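Local coordinates for acyl-CoA dehydrogenase domain protein Tcur3481 (Thermomonospora curvata, PDB 6WY9) that probably works as an FAD-dependent acyl-CoA dehydrogenase, a flavoenzyme of the family that oxidises acyl-CoA thioesters, at residues 293-298 with 356-361. Numbering follows the deposited sequence.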
ATOM      1  N   ASP B 293     -13.060 -23.066 -13.124  1.00 73.17           N
ATOM      2  CA  ASP B 293     -11.666 -22.713 -13.302  1.00 74.44           C
ATOM      3  C   ASP B 293     -11.033 -22.238 -12.000  1.00 71.61           C
ATOM      4  O   ASP B 293      -9.805 -22.213 -11.904  1.00 75.48           O
ATOM      5  CB  ASP B 293     -11.560 -21.643 -14.367  1.00 75.45           C
ATOM      6  CG  ASP B 293     -12.420 -20.464 -14.030  1.00 72.57           C
ATOM      7  OD1 ASP B 293     -13.657 -20.550 -14.207  1.00 72.04           O
ATOM      8  OD2 ASP B 293     -11.870 -19.501 -13.485  1.00 71.05           O
ATOM      9  N   GLY B 294     -11.839 -21.883 -11.001  1.00 66.38           N
ATOM     10  CA  GLY B 294     -11.356 -21.449  -9.708  1.00 64.55           C
ATOM     11  C   GLY B 294     -10.939 -20.001  -9.599  1.00 66.23           C
ATOM     12  O   GLY B 294     -10.648 -19.550  -8.486  1.00 59.65           O
ATOM     13  N   LYS B 295     -10.896 -19.237 -10.699  1.00 38.48           N
ATOM     14  CA  LYS B 295     -10.375 -17.867 -10.589  1.00 38.33           C
ATOM     15  C   LYS B 295     -11.295 -16.989  -9.739  1.00 37.99           C
ATOM     16  O   LYS B 295     -10.817 -16.162  -8.960  1.00 37.62           O
ATOM     17  CB  LYS B 295     -10.151 -17.251 -11.969  1.00 41.41           C
ATOM     18  CG  LYS B 295      -8.971 -17.905 -12.724  1.00 45.10           C
ATOM     19  CD  LYS B 295      -8.499 -17.071 -13.945  1.00 49.43           C
ATOM     20  CE  LYS B 295      -9.482 -17.123 -15.092  1.00 53.19           C
ATOM     21  NZ  LYS B 295      -9.321 -18.403 -15.819  1.00 55.42           N
ATOM     22  N   ALA B 296     -12.600 -17.084  -9.936  1.00 37.91           N
ATOM     23  CA  ALA B 296     -13.473 -16.138  -9.254  1.00 40.03           C
ATOM     24  C   ALA B 296     -13.413 -16.339  -7.739  1.00 40.75           C
ATOM     25  O   ALA B 296     -13.452 -15.370  -6.983  1.00 39.77           O
ATOM     26  CB  ALA B 296     -14.905 -16.256  -9.777  1.00 38.79           C
ATOM     27  N   ALA B 297     -13.342 -17.599  -7.287  1.00 43.03           N
ATOM     28  CA  ALA B 297     -13.264 -17.881  -5.858  1.00 42.77           C
ATOM     29  C   ALA B 297     -11.969 -17.358  -5.250  1.00 41.88           C
ATOM     30  O   ALA B 297     -11.981 -16.809  -4.139  1.00 41.81           O
ATOM     31  CB  ALA B 297     -13.425 -19.394  -5.632  1.00 43.43           C
ATOM     32  N   LEU B 298     -10.842 -17.490  -5.979  1.00 39.09           N
ATOM     33  CA  LEU B 298      -9.569 -16.968  -5.506  1.00 37.82           C
ATOM     34  C   LEU B 298      -9.553 -15.448  -5.459  1.00 36.01           C
ATOM     35  O   LEU B 298      -8.903 -14.872  -4.574  1.00 34.13           O
ATOM     36  CB  LEU B 298      -8.418 -17.482  -6.390  1.00 39.22           C
ATOM     37  CG  LEU B 298      -7.852 -18.859  -5.981  1.00 41.85           C
ATOM     38  CD1 LEU B 298      -6.955 -19.461  -7.093  1.00 41.57           C
ATOM     39  CD2 LEU B 298      -7.072 -18.734  -4.628  1.00 39.51           C
ATOM     40  N   ASP B 356      -0.915 -18.726 -11.376  1.00 34.22           N
ATOM     41  CA  ASP B 356      -0.700 -19.973 -12.127  1.00 36.08           C
ATOM     42  C   ASP B 356      -1.927 -20.293 -12.982  1.00 37.12           C
ATOM     43  O   ASP B 356      -1.790 -20.739 -14.125  1.00 34.34           O
ATOM     44  CB  ASP B 356      -0.414 -21.131 -11.154  1.00 38.68           C
ATOM     45  CG  ASP B 356       1.012 -21.063 -10.538  1.00 41.85           C
ATOM     46  OD1 ASP B 356       1.869 -20.329 -11.090  1.00 41.83           O
ATOM     47  OD2 ASP B 356       1.275 -21.754  -9.522  1.00 44.01           O
ATOM     48  N   LEU B 357      -3.146 -20.061 -12.434  1.00 36.26           N
ATOM     49  CA  LEU B 357      -4.368 -20.295 -13.206  1.00 38.14           C
ATOM     50  C   LEU B 357      -4.453 -19.366 -14.407  1.00 36.99           C
ATOM     51  O   LEU B 357      -4.816 -19.790 -15.509  1.00 36.81           O
ATOM     52  CB  LEU B 357      -5.604 -20.082 -12.321  1.00 40.52           C
ATOM     53  CG  LEU B 357      -5.803 -21.093 -11.173  1.00 43.64           C
ATOM     54  CD1 LEU B 357      -7.086 -20.774 -10.372  1.00 44.60           C
ATOM     55  CD2 LEU B 357      -5.871 -22.532 -11.753  1.00 47.19           C
ATOM     56  N   ILE B 358      -4.133 -18.087 -14.205  1.00 35.72           N
ATOM     57  CA  ILE B 358      -4.113 -17.138 -15.324  1.00 39.26           C
ATOM     58  C   ILE B 358      -3.112 -17.592 -16.389  1.00 39.64           C
ATOM     59  O   ILE B 358      -3.441 -17.683 -17.585  1.00 41.38           O
ATOM     60  CB  ILE B 358      -3.801 -15.716 -14.795  1.00 37.15           C
ATOM     61  CG1 ILE B 358      -5.006 -15.213 -13.972  1.00 38.28           C
ATOM     62  CG2 ILE B 358      -3.339 -14.785 -15.925  1.00 36.40           C
ATOM     63  CD1 ILE B 358      -4.694 -13.986 -13.046  1.00 36.93           C
ATOM     64  N   ALA B 359      -1.873 -17.904 -15.970  1.00 37.91           N
ATOM     65  CA  ALA B 359      -0.867 -18.329 -16.928  1.00 36.54           C
ATOM     66  C   ALA B 359      -1.336 -19.583 -17.650  1.00 37.57           C
ATOM     67  O   ALA B 359      -1.232 -19.687 -18.872  1.00 38.80           O
ATOM     68  CB  ALA B 359       0.500 -18.550 -16.242  1.00 33.68           C
ATOM     69  N   GLU B 360      -1.870 -20.555 -16.901  1.00 38.30           N
ATOM     70  CA  GLU B 360      -2.302 -21.782 -17.541  1.00 42.39           C
ATOM     71  C   GLU B 360      -3.440 -21.511 -18.518  1.00 43.06           C
ATOM     72  O   GLU B 360      -3.476 -22.094 -19.605  1.00 43.60           O
ATOM     73  CB  GLU B 360      -2.674 -22.805 -16.463  1.00 46.28           C
ATOM     74  CG  GLU B 360      -1.422 -23.343 -15.773  1.00 48.42           C
ATOM     75  CD  GLU B 360      -1.646 -23.826 -14.306  1.00 50.53           C
ATOM     76  OE1 GLU B 360      -2.807 -24.032 -13.871  1.00 50.66           O
ATOM     77  OE2 GLU B 360      -0.625 -24.030 -13.605  1.00 49.91           O
ATOM     78  N   GLY B 361      -4.364 -20.603 -18.170  1.00 42.77           N
ATOM     79  CA  GLY B 361      -5.503 -20.373 -19.064  1.00 45.42           C
ATOM     80  C   GLY B 361      -5.080 -19.657 -20.336  1.00 44.49           C
ATOM     81  O   GLY B 361      -5.563 -19.961 -21.427  1.00 45.01           O
TER
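With CG anti to the carbonyl carbon and beside the backbone N in both Leu357 (chi1 -67°) and Lys295 (chi1 -70°), the two side chains slide past each other in opposite directions where their helices meet. The contact is a worked example of one helix start resting on the last turns of another through apolar contact. Leu357 does most of the touching: its CD1 meets CD1 of Leu298 at 3.5 Å, the two side chains crossing at about a right angle, and lies 3.4 Å from the backbone O of Asp293. The aliphatic part of Lys295 runs alongside Leu357, CG 4.0 Å from its CB, and crosses Ile358 at about a right angle. Bends at chi3 and chi4 then turn the lysine back, leaving NZ in a long, probably loose salt bridge with OD2 of the poorly ordered Asp293. That same OD2 accepts a hydrogen bond from the backbone N-H of Lys295, above the carboxylate plane, an Asx turn across Gly294, the N-cap residue. The contact thus joins the beginning of helix 295-319 to the C-terminal part of helix 347-362, while Ala297 and Leu298 also pack on helix 215-248 and aromatic packing from the chain of another protein reaches Lys295 and Ile358.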